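Long-range contact in protein-tyrosine-phosphatase PTP1 (Arabidopsis thaliana, PDB 6KRW), which dephosphorylates phosphotyrosine in proteins, probably inhibits the MAP kinase MPK6, and with MKP1 represses salicylic acid and camalexin biosynthesis in plant defence: residues H207-K221 and Q287-D301. Sequence-based numbering, arbitrary orientation.
Sequences HGVPKDTVAVREILK and QYFFCYNAIVDELED. With FLC (citrate anion), chain D.
Arg217 and Lys221 are bound to Glu298 and Asp301 in a four-residue salt-bridge network that ties helix 214-221 to helix 287-301; residues 207-213, which continue the WPD loop of this classical tyrosine phosphatase, are held by Thr213, Phe290 and Gln287. Arg217 NH1 gives both of its bonds in the guanidinium plane, to Glu298 OE1 (3.0 Å) and to Asp301 OD2 (2.7 Å), the latter met from above its carboxylate plane. Lys221 NZ reaches the same Asp301 OD2 and, on the syn side, Glu298 OE2, which also accepts from Tyr224. A bend at chi3 (-54°) lays the Arg217 guanidinium across Asp297, whose CB covers one face. The Thr213 hydroxyl carries two bonds, accepting from Arg217 NE and donating to the anti lone pair of Asp297 OD2 (2.6 Å).

A chi1 of -177° sends the Phe290 ring toward residues 209-216: Pro210 CD lies over one face in a CH-pi contact, 3.8 Å from the centroid, while Val216 CG2 and the Asp212 carbonyl sit at the edge. Val209 CG1 packs against Gln287 N (3.6 Å) and Phe290 CB (3.8 Å). A citrate, probably from the crystallisation liquor, occupies the loop of catalytic Cys237, bound by Arg243 and backbone N atoms of Ser238, Ala239, Ile241 and Gly242, substrate-binding by similarity like Gln283. Gln283 N holds Gln287 OE1; Gln287 NE2 bridges Gly208 O and citrate OA2, each at 3.1 Å, and His207 N also bonds OA2.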
ATOM      1  N   HIS A 207      -8.477  -4.845  10.848  1.00 29.95           N
ATOM      2  CA  HIS A 207      -8.687  -6.316  10.887  1.00 31.83           C
ATOM      3  C   HIS A 207     -10.057  -6.687  10.308  1.00 31.43           C
ATOM      4  O   HIS A 207     -10.539  -7.766  10.594  1.00 33.64           O
ATOM      5  CB  HIS A 207      -8.356  -6.864  12.287  1.00 40.49           C
ATOM      6  CG  HIS A 207      -6.885  -7.053  12.482  1.00 59.28           C
ATOM      7  ND1 HIS A 207      -6.091  -7.677  11.526  1.00 65.55           N
ATOM      8  CD2 HIS A 207      -6.050  -6.709  13.487  1.00 54.71           C
ATOM      9  CE1 HIS A 207      -4.848  -7.701  11.937  1.00 56.85           C
ATOM     10  NE2 HIS A 207      -4.788  -7.110  13.129  1.00 58.42           N
ATOM     11  N   GLY A 208     -10.613  -5.842   9.445  1.00 31.81           N
ATOM     12  CA  GLY A 208     -11.930  -6.069   8.834  1.00 30.90           C
ATOM     13  C   GLY A 208     -11.902  -5.730   7.373  1.00 28.00           C
ATOM     14  O   GLY A 208     -10.753  -5.683   6.784  1.00 28.07           O
ATOM     15  N   VAL A 209     -13.086  -5.507   6.798  1.00 28.40           N
ATOM     16  CA  VAL A 209     -13.248  -5.290   5.336  1.00 25.96           C
ATOM     17  C   VAL A 209     -14.351  -4.272   5.127  1.00 27.19           C
ATOM     18  O   VAL A 209     -15.271  -4.159   5.955  1.00 31.53           O
ATOM     19  CB  VAL A 209     -13.544  -6.589   4.549  1.00 24.82           C
ATOM     20  CG1 VAL A 209     -12.351  -7.516   4.554  1.00 26.17           C
ATOM     21  CG2 VAL A 209     -14.800  -7.287   5.042  1.00 31.45           C
ATOM     22  N   PRO A 210     -14.275  -3.501   4.023  1.00 26.40           N
ATOM     23  CA  PRO A 210     -15.352  -2.594   3.645  1.00 30.46           C
ATOM     24  C   PRO A 210     -16.643  -3.366   3.362  1.00 36.28           C
ATOM     25  O   PRO A 210     -16.614  -4.543   3.141  1.00 33.60           O
ATOM     26  CB  PRO A 210     -14.845  -1.880   2.383  1.00 27.46           C
ATOM     27  CG  PRO A 210     -13.341  -2.088   2.409  1.00 27.24           C
ATOM     28  CD  PRO A 210     -13.137  -3.410   3.098  1.00 26.24           C
ATOM     29  N   LYS A 211     -17.762  -2.659   3.380  1.00 43.01           N
ATOM     30  CA  LYS A 211     -19.067  -3.308   3.083  1.00 43.40           C
ATOM     31  C   LYS A 211     -19.193  -3.622   1.584  1.00 36.07           C
ATOM     32  O   LYS A 211     -19.985  -4.520   1.261  1.00 38.27           O
ATOM     33  CB  LYS A 211     -20.207  -2.425   3.602  1.00 73.97           C
ATOM     34  CG  LYS A 211     -19.992  -1.939   5.031  1.00 79.82           C
ATOM     35  CD  LYS A 211     -19.743  -3.056   6.032  1.00 74.78           C
ATOM     36  CE  LYS A 211     -18.871  -2.640   7.200  1.00 91.97           C
ATOM     37  NZ  LYS A 211     -17.423  -2.633   6.860  1.00 54.13           N
ATOM     38  N   ASP A 212     -18.477  -2.907   0.707  1.00 31.39           N
ATOM     39  CA  ASP A 212     -18.518  -3.204  -0.749  1.00 31.48           C
ATOM     40  C   ASP A 212     -17.138  -2.887  -1.340  1.00 33.69           C
ATOM     41  O   ASP A 212     -16.286  -2.422  -0.610  1.00 27.67           O
ATOM     42  CB  ASP A 212     -19.691  -2.475  -1.412  1.00 31.89           C
ATOM     43  CG  ASP A 212     -19.552  -0.970  -1.377  1.00 38.72           C
ATOM     44  OD1 ASP A 212     -18.524  -0.447  -1.862  1.00 33.76           O
ATOM     45  OD2 ASP A 212     -20.514  -0.329  -0.929  1.00 58.10           O
ATOM     46  N   THR A 213     -16.947  -3.076  -2.634  1.00 27.37           N
ATOM     47  CA  THR A 213     -15.597  -2.929  -3.240  1.00 25.68           C
ATOM     48  C   THR A 213     -15.463  -1.599  -3.981  1.00 29.98           C
ATOM     49  O   THR A 213     -14.435  -1.366  -4.614  1.00 28.30           O
ATOM     50  CB  THR A 213     -15.298  -4.071  -4.218  1.00 27.57           C
ATOM     51  OG1 THR A 213     -16.213  -4.021  -5.319  1.00 29.50           O
ATOM     52  CG2 THR A 213     -15.360  -5.414  -3.528  1.00 26.76           C
ATOM     53  N   VAL A 214     -16.486  -0.741  -3.919  1.00 29.47           N
ATOM     54  CA  VAL A 214     -16.528   0.404  -4.861  1.00 34.27           C
ATOM     55  C   VAL A 214     -15.435   1.422  -4.524  1.00 28.24           C
ATOM     56  O   VAL A 214     -14.779   1.899  -5.473  1.00 30.14           O
ATOM     57  CB  VAL A 214     -17.934   1.022  -4.852  1.00 34.70           C
ATOM     58  CG1 VAL A 214     -18.004   2.227  -5.773  1.00 35.54           C
ATOM     59  CG2 VAL A 214     -18.985  -0.003  -5.235  1.00 38.06           C
ATOM     60  N   ALA A 215     -15.285   1.805  -3.252  1.00 27.32           N
ATOM     61  CA  ALA A 215     -14.306   2.867  -2.903  1.00 30.86           C
ATOM     62  C   ALA A 215     -12.883   2.347  -3.174  1.00 27.78           C
ATOM     63  O   ALA A 215     -12.062   3.051  -3.782  1.00 26.10           O
ATOM     64  CB  ALA A 215     -14.466   3.253  -1.462  1.00 30.13           C
ATOM     65  N   VAL A 216     -12.617   1.106  -2.798  1.00 25.44           N
ATOM     66  CA  VAL A 216     -11.240   0.578  -3.023  1.00 24.89           C
ATOM     67  C   VAL A 216     -10.946   0.507  -4.525  1.00 25.63           C
ATOM     68  O   VAL A 216      -9.836   0.896  -4.953  1.00 27.80           O
ATOM     69  CB  VAL A 216     -11.095  -0.773  -2.321  1.00 25.15           C
ATOM     70  CG1 VAL A 216      -9.779  -1.411  -2.733  1.00 27.75           C
ATOM     71  CG2 VAL A 216     -11.114  -0.613  -0.826  1.00 28.54           C
ATOM     72  N   ARG A 217     -11.910   0.089  -5.331  1.00 25.72           N
ATOM     73  CA  ARG A 217     -11.689   0.052  -6.796  1.00 27.11           C
ATOM     74  C   ARG A 217     -11.555   1.470  -7.359  1.00 31.12           C
ATOM     75  O   ARG A 217     -10.820   1.638  -8.336  1.00 29.71           O
ATOM     76  CB  ARG A 217     -12.777  -0.782  -7.470  1.00 32.09           C
ATOM     77  CG  ARG A 217     -12.607  -2.267  -7.197  1.00 28.97           C
ATOM     78  CD  ARG A 217     -13.578  -3.139  -7.957  1.00 34.15           C
ATOM     79  NE  ARG A 217     -14.961  -2.766  -7.746  1.00 35.94           N
ATOM     80  CZ  ARG A 217     -15.729  -2.132  -8.621  1.00 35.83           C
ATOM     81  NH1 ARG A 217     -15.249  -1.756  -9.795  1.00 42.55           N
ATOM     82  NH2 ARG A 217     -16.986  -1.885  -8.316  1.00 43.99           N
ATOM     83  N   GLU A 218     -12.232   2.469  -6.785  1.00 29.63           N
ATOM     84  CA  GLU A 218     -12.023   3.844  -7.283  1.00 33.14           C
ATOM     85  C   GLU A 218     -10.567   4.275  -7.058  1.00 29.27           C
ATOM     86  O   GLU A 218     -10.018   4.980  -7.915  1.00 31.98           O
ATOM     87  CB  GLU A 218     -13.019   4.793  -6.624  1.00 35.94           C
ATOM     88  CG  GLU A 218     -12.905   6.184  -7.200  1.00 48.93           C
ATOM     89  CD  GLU A 218     -13.933   7.184  -6.701  1.00 64.51           C
ATOM     90  OE1 GLU A 218     -15.083   6.796  -6.473  1.00 40.24           O
ATOM     91  OE2 GLU A 218     -13.499   8.270  -6.415  1.00 47.43           O
ATOM     92  N   ILE A 219      -9.957   3.879  -5.944  1.00 29.15           N
ATOM     93  CA  ILE A 219      -8.515   4.211  -5.739  1.00 27.66           C
ATOM     94  C   ILE A 219      -7.718   3.635  -6.914  1.00 29.01           C
ATOM     95  O   ILE A 219      -6.935   4.360  -7.528  1.00 28.09           O
ATOM     96  CB  ILE A 219      -8.005   3.661  -4.404  1.00 26.72           C
ATOM     97  CG1 ILE A 219      -8.782   4.210  -3.208  1.00 29.39           C
ATOM     98  CG2 ILE A 219      -6.496   3.888  -4.274  1.00 25.69           C
ATOM     99  CD1 ILE A 219      -8.432   3.571  -1.888  1.00 26.38           C
ATOM    100  N   LEU A 220      -7.953   2.371  -7.253  1.00 28.38           N
ATOM    101  CA  LEU A 220      -7.194   1.758  -8.370  1.00 26.27           C
ATOM    102  C   LEU A 220      -7.499   2.483  -9.679  1.00 29.27           C
ATOM    103  O   LEU A 220      -6.568   2.757 -10.462  1.00 27.45           O
ATOM    104  CB  LEU A 220      -7.548   0.269  -8.454  1.00 27.83           C
ATOM    105  CG  LEU A 220      -6.990  -0.467  -9.670  1.00 28.01           C
ATOM    106  CD1 LEU A 220      -5.463  -0.361  -9.708  1.00 29.78           C
ATOM    107  CD2 LEU A 220      -7.420  -1.931  -9.649  1.00 28.95           C
ATOM    108  N   LYS A 221      -8.767   2.833  -9.905  1.00 29.15           N
ATOM    109  CA  LYS A 221      -9.136   3.520 -11.163  1.00 35.33           C
ATOM    110  C   LYS A 221      -8.411   4.866 -11.267  1.00 38.26           C
ATOM    111  O   LYS A 221      -7.951   5.210 -12.386  1.00 40.93           O
ATOM    112  CB  LYS A 221     -10.643   3.708 -11.217  1.00 35.68           C
ATOM    113  CG  LYS A 221     -11.424   2.420 -11.394  1.00 32.52           C
ATOM    114  CD  LYS A 221     -12.928   2.643 -11.357  1.00 42.60           C
ATOM    115  CE  LYS A 221     -13.713   1.345 -11.347  1.00 41.15           C
ATOM    116  NZ  LYS A 221     -13.527   0.571 -12.599  1.00 39.71           N
ATOM    117  N   GLN A 287     -10.272 -10.502   4.550  1.00 21.47           N
ATOM    118  CA  GLN A 287      -9.483  -9.628   3.656  1.00 21.11           C
ATOM    119  C   GLN A 287      -9.105 -10.395   2.391  1.00 21.10           C
ATOM    120  O   GLN A 287      -9.127  -9.814   1.333  1.00 19.74           O
ATOM    121  CB  GLN A 287      -8.256  -9.071   4.379  1.00 19.87           C
ATOM    122  CG  GLN A 287      -8.638  -7.931   5.319  1.00 23.90           C
ATOM    123  CD  GLN A 287      -7.508  -7.507   6.218  1.00 23.47           C
ATOM    124  OE1 GLN A 287      -6.410  -8.061   6.156  1.00 25.40           O
ATOM    125  NE2 GLN A 287      -7.750  -6.515   7.063  1.00 24.85           N
ATOM    126  N   TYR A 288      -8.769 -11.681   2.532  1.00 19.95           N
ATOM    127  CA  TYR A 288      -8.400 -12.494   1.360  1.00 19.63           C
ATOM    128  C   TYR A 288      -9.602 -12.644   0.434  1.00 20.31           C
ATOM    129  O   TYR A 288      -9.472 -12.494  -0.758  1.00 19.88           O
ATOM    130  CB  TYR A 288      -7.831 -13.826   1.866  1.00 19.89           C
ATOM    131  CG  TYR A 288      -7.180 -14.651   0.793  1.00 20.84           C
ATOM    132  CD1 TYR A 288      -5.958 -14.266   0.263  1.00 21.57           C
ATOM    133  CD2 TYR A 288      -7.787 -15.776   0.289  1.00 20.50           C
ATOM    134  CE1 TYR A 288      -5.349 -15.004  -0.733  1.00 21.59           C
ATOM    135  CE2 TYR A 288      -7.168 -16.539  -0.691  1.00 22.27           C
ATOM    136  CZ  TYR A 288      -5.970 -16.120  -1.235  1.00 21.09           C
ATOM    137  OH  TYR A 288      -5.329 -16.861  -2.209  1.00 23.71           O
ATOM    138  N   PHE A 289     -10.775 -12.888   1.005  1.00 21.91           N
ATOM    139  CA  PHE A 289     -12.027 -12.952   0.200  1.00 22.01           C
ATOM    140  C   PHE A 289     -12.267 -11.599  -0.478  1.00 22.32           C
ATOM    141  O   PHE A 289     -12.683 -11.556  -1.647  1.00 23.07           O
ATOM    142  CB  PHE A 289     -13.226 -13.363   1.063  1.00 24.06           C
ATOM    143  CG  PHE A 289     -13.459 -14.848   1.082  1.00 24.61           C
ATOM    144  CD1 PHE A 289     -14.264 -15.453   0.128  1.00 29.65           C
ATOM    145  CD2 PHE A 289     -12.875 -15.643   2.049  1.00 27.76           C
ATOM    146  CE1 PHE A 289     -14.486 -16.818   0.154  1.00 28.16           C
ATOM    147  CE2 PHE A 289     -13.074 -17.020   2.049  1.00 29.83           C
ATOM    148  CZ  PHE A 289     -13.895 -17.601   1.117  1.00 28.27           C
ATOM    149  N   PHE A 290     -12.027 -10.513   0.247  1.00 21.71           N
ATOM    150  CA  PHE A 290     -12.259  -9.156  -0.315  1.00 21.05           C
ATOM    151  C   PHE A 290     -11.350  -8.937  -1.529  1.00 22.97           C
ATOM    152  O   PHE A 290     -11.769  -8.331  -2.500  1.00 23.02           O
ATOM    153  CB  PHE A 290     -12.070  -8.100   0.770  1.00 22.06           C
ATOM    154  CG  PHE A 290     -12.350  -6.689   0.323  1.00 21.68           C
ATOM    155  CD1 PHE A 290     -13.650  -6.201   0.278  1.00 23.29           C
ATOM    156  CD2 PHE A 290     -11.330  -5.840  -0.054  1.00 23.07           C
ATOM    157  CE1 PHE A 290     -13.899  -4.902  -0.145  1.00 24.00           C
ATOM    158  CE2 PHE A 290     -11.578  -4.541  -0.473  1.00 26.99           C
ATOM    159  CZ  PHE A 290     -12.879  -4.069  -0.515  1.00 24.97           C
ATOM    160  N   CYS A 291     -10.107  -9.459  -1.477  1.00 20.71           N
ATOM    161  CA  CYS A 291      -9.189  -9.381  -2.641  1.00 19.57           C
ATOM    162  C   CYS A 291      -9.881 -10.010  -3.848  1.00 21.23           C
ATOM    163  O   CYS A 291      -9.923  -9.425  -4.901  1.00 21.53           O
ATOM    164  CB  CYS A 291      -7.908 -10.195  -2.442  1.00 23.48           C
ATOM    165  SG  CYS A 291      -6.725  -9.500  -1.282  1.00 23.76           S
ATOM    166  N   TYR A 292     -10.401 -11.227  -3.677  1.00 20.66           N
ATOM    167  CA  TYR A 292     -11.038 -11.942  -4.808  1.00 20.84           C
ATOM    168  C   TYR A 292     -12.242 -11.137  -5.314  1.00 22.29           C
ATOM    169  O   TYR A 292     -12.386 -10.955  -6.512  1.00 22.31           O
ATOM    170  CB  TYR A 292     -11.491 -13.328  -4.382  1.00 22.60           C
ATOM    171  CG  TYR A 292     -10.469 -14.412  -4.616  1.00 20.74           C
ATOM    172  CD1 TYR A 292     -10.352 -14.985  -5.862  1.00 25.03           C
ATOM    173  CD2 TYR A 292      -9.649 -14.867  -3.601  1.00 22.53           C
ATOM    174  CE1 TYR A 292      -9.435 -15.980  -6.116  1.00 25.88           C
ATOM    175  CE2 TYR A 292      -8.728 -15.876  -3.838  1.00 22.62           C
ATOM    176  CZ  TYR A 292      -8.624 -16.421  -5.095  1.00 23.26           C
ATOM    177  OH  TYR A 292      -7.717 -17.421  -5.397  1.00 25.34           O
ATOM    178  N   ASN A 293     -13.073 -10.647  -4.391  1.00 22.96           N
ATOM    179  CA  ASN A 293     -14.312  -9.931  -4.788  1.00 22.32           C
ATOM    180  C   ASN A 293     -13.932  -8.657  -5.535  1.00 20.78           C
ATOM    181  O   ASN A 293     -14.558  -8.371  -6.566  1.00 24.77           O
ATOM    182  CB  ASN A 293     -15.160  -9.658  -3.552  1.00 24.99           C
ATOM    183  CG  ASN A 293     -15.854 -10.900  -3.049  1.00 28.29           C
ATOM    184  OD1 ASN A 293     -16.308 -11.710  -3.836  1.00 39.33           O
ATOM    185  ND2 ASN A 293     -16.002 -11.027  -1.746  1.00 35.30           N
ATOM    186  N   ALA A 294     -12.939  -7.921  -5.037  1.00 21.32           N
ATOM    187  CA  ALA A 294     -12.557  -6.653  -5.687  1.00 21.65           C
ATOM    188  C   ALA A 294     -11.984  -6.967  -7.067  1.00 20.65           C
ATOM    189  O   ALA A 294     -12.187  -6.208  -8.012  1.00 23.69           O
ATOM    190  CB  ALA A 294     -11.592  -5.858  -4.843  1.00 22.08           C
ATOM    191  N   ILE A 295     -11.146  -8.005  -7.167  1.00 21.35           N
ATOM    192  CA  ILE A 295     -10.530  -8.323  -8.481  1.00 20.63           C
ATOM    193  C   ILE A 295     -11.622  -8.744  -9.475  1.00 21.04           C
ATOM    194  O   ILE A 295     -11.601  -8.278 -10.620  1.00 22.88           O
ATOM    195  CB  ILE A 295      -9.463  -9.418  -8.298  1.00 19.91           C
ATOM    196  CG1 ILE A 295      -8.241  -8.869  -7.561  1.00 21.03           C
ATOM    197  CG2 ILE A 295      -9.071 -10.023  -9.637  1.00 21.32           C
ATOM    198  CD1 ILE A 295      -7.338  -9.925  -6.936  1.00 19.78           C
ATOM    199  N   VAL A 296     -12.571  -9.572  -9.047  1.00 21.87           N
ATOM    200  CA  VAL A 296     -13.706  -9.947  -9.936  1.00 23.57           C
ATOM    201  C   VAL A 296     -14.474  -8.691 -10.347  1.00 23.97           C
ATOM    202  O   VAL A 296     -14.757  -8.550 -11.557  1.00 25.26           O
ATOM    203  CB  VAL A 296     -14.611 -10.996  -9.275  1.00 23.90           C
ATOM    204  CG1 VAL A 296     -15.953 -11.110  -9.983  1.00 28.16           C
ATOM    205  CG2 VAL A 296     -13.915 -12.341  -9.229  1.00 26.37           C
ATOM    206  N   ASP A 297     -14.825  -7.835  -9.389  1.00 23.13           N
ATOM    207  CA  ASP A 297     -15.658  -6.631  -9.678  1.00 23.73           C
ATOM    208  C   ASP A 297     -14.903  -5.741 -10.669  1.00 24.07           C
ATOM    209  O   ASP A 297     -15.529  -5.220 -11.607  1.00 28.38           O
ATOM    210  CB  ASP A 297     -15.989  -5.871  -8.398  1.00 25.98           C
ATOM    211  CG  ASP A 297     -16.975  -6.614  -7.517  1.00 26.57           C
ATOM    212  OD1 ASP A 297     -17.537  -7.629  -7.989  1.00 32.54           O
ATOM    213  OD2 ASP A 297     -17.139  -6.204  -6.339  1.00 29.31           O
ATOM    214  N   GLU A 298     -13.572  -5.643 -10.504  1.00 24.30           N
ATOM    215  CA  GLU A 298     -12.820  -4.744 -11.400  1.00 25.32           C
ATOM    216  C   GLU A 298     -12.714  -5.370 -12.790  1.00 24.99           C
ATOM    217  O   GLU A 298     -12.811  -4.643 -13.793  1.00 28.46           O
ATOM    218  CB  GLU A 298     -11.475  -4.351 -10.815  1.00 27.03           C
ATOM    219  CG  GLU A 298     -10.799  -3.271 -11.627  1.00 28.18           C
ATOM    220  CD  GLU A 298     -11.556  -1.962 -11.706  1.00 30.93           C
ATOM    221  OE1 GLU A 298     -12.457  -1.775 -10.892  1.00 33.12           O
ATOM    222  OE2 GLU A 298     -11.203  -1.148 -12.556  1.00 30.85           O
ATOM    223  N   LEU A 299     -12.459  -6.674 -12.866  1.00 25.42           N
ATOM    224  CA  LEU A 299     -12.402  -7.372 -14.176  1.00 24.80           C
ATOM    225  C   LEU A 299     -13.758  -7.277 -14.898  1.00 25.99           C
ATOM    226  O   LEU A 299     -13.737  -7.199 -16.140  1.00 31.12           O
ATOM    227  CB  LEU A 299     -11.988  -8.830 -13.983  1.00 25.76           C
ATOM    228  CG  LEU A 299     -10.522  -9.047 -13.605  1.00 23.20           C
ATOM    229  CD1 LEU A 299     -10.256 -10.493 -13.232  1.00 25.02           C
ATOM    230  CD2 LEU A 299      -9.597  -8.601 -14.741  1.00 25.71           C
ATOM    231  N   GLU A 300     -14.880  -7.245 -14.172  1.00 27.65           N
ATOM    232  CA  GLU A 300     -16.212  -7.054 -14.805  1.00 27.84           C
ATOM    233  C   GLU A 300     -16.302  -5.643 -15.397  1.00 31.05           C
ATOM    234  O   GLU A 300     -16.794  -5.531 -16.538  1.00 39.88           O
ATOM    235  CB  GLU A 300     -17.323  -7.319 -13.796  1.00 29.00           C
ATOM    236  CG  GLU A 300     -17.514  -8.775 -13.499  1.00 32.84           C
ATOM    237  CD  GLU A 300     -18.527  -9.100 -12.413  1.00 45.37           C
ATOM    238  OE1 GLU A 300     -19.009  -8.160 -11.702  1.00 51.43           O
ATOM    239  OE2 GLU A 300     -18.864 -10.307 -12.302  1.00 56.05           O
ATOM    240  N   ASP A 301     -15.801  -4.630 -14.686  1.00 29.74           N
ATOM    241  CA  ASP A 301     -15.767  -3.242 -15.218  1.00 35.66           C
ATOM    242  C   ASP A 301     -14.882  -3.186 -16.462  1.00 34.87           C
ATOM    243  O   ASP A 301     -15.309  -2.582 -17.459  1.00 38.33           O
ATOM    244  CB  ASP A 301     -15.229  -2.263 -14.186  1.00 40.69           C
ATOM    245  CG  ASP A 301     -16.269  -1.788 -13.203  1.00 40.73           C
ATOM    246  OD1 ASP A 301     -17.421  -2.230 -13.310  1.00 43.38           O
ATOM    247  OD2 ASP A 301     -15.908  -0.983 -12.342  1.00 44.46           O
TER
HETATM  248  CAC FLC D 503      -5.279  -4.168   9.356  0.85 43.33           C
HETATM  249  CA  FLC D 503      -4.801  -3.941  10.766  0.85 51.78           C
HETATM  250  CB  FLC D 503      -3.418  -3.303  10.823  0.85 45.31           C
HETATM  251  CBC FLC D 503      -2.504  -4.175   9.929  0.85 41.01           C
HETATM  252  CG  FLC D 503      -2.910  -3.349  12.273  0.85 50.67           C
HETATM  253  CGC FLC D 503      -3.707  -2.610  13.339  0.85 43.82           C
HETATM  254  OA1 FLC D 503      -4.900  -3.435   8.497  0.85 34.41           O
HETATM  255  OA2 FLC D 503      -5.917  -5.096   9.143  0.85 40.82           O
HETATM  256  OB1 FLC D 503      -1.902  -3.646   9.012  0.85 26.18           O
HETATM  257  OB2 FLC D 503      -2.493  -5.382  10.207  0.85 50.29           O
HETATM  258  OG1 FLC D 503      -4.543  -1.742  13.009  0.85 57.15           O
HETATM  259  OG2 FLC D 503      -3.444  -2.898  14.525  0.85 52.73           O
HETATM  260  OHB FLC D 503      -3.452  -1.968  10.329  0.85 36.41           O
HETATM  261  O   HOH W   1     -19.147  -3.539  -6.586  1.00 46.77           O
HETATM  262  O   HOH W   2     -18.577  -1.530 -10.973  1.00 56.54           O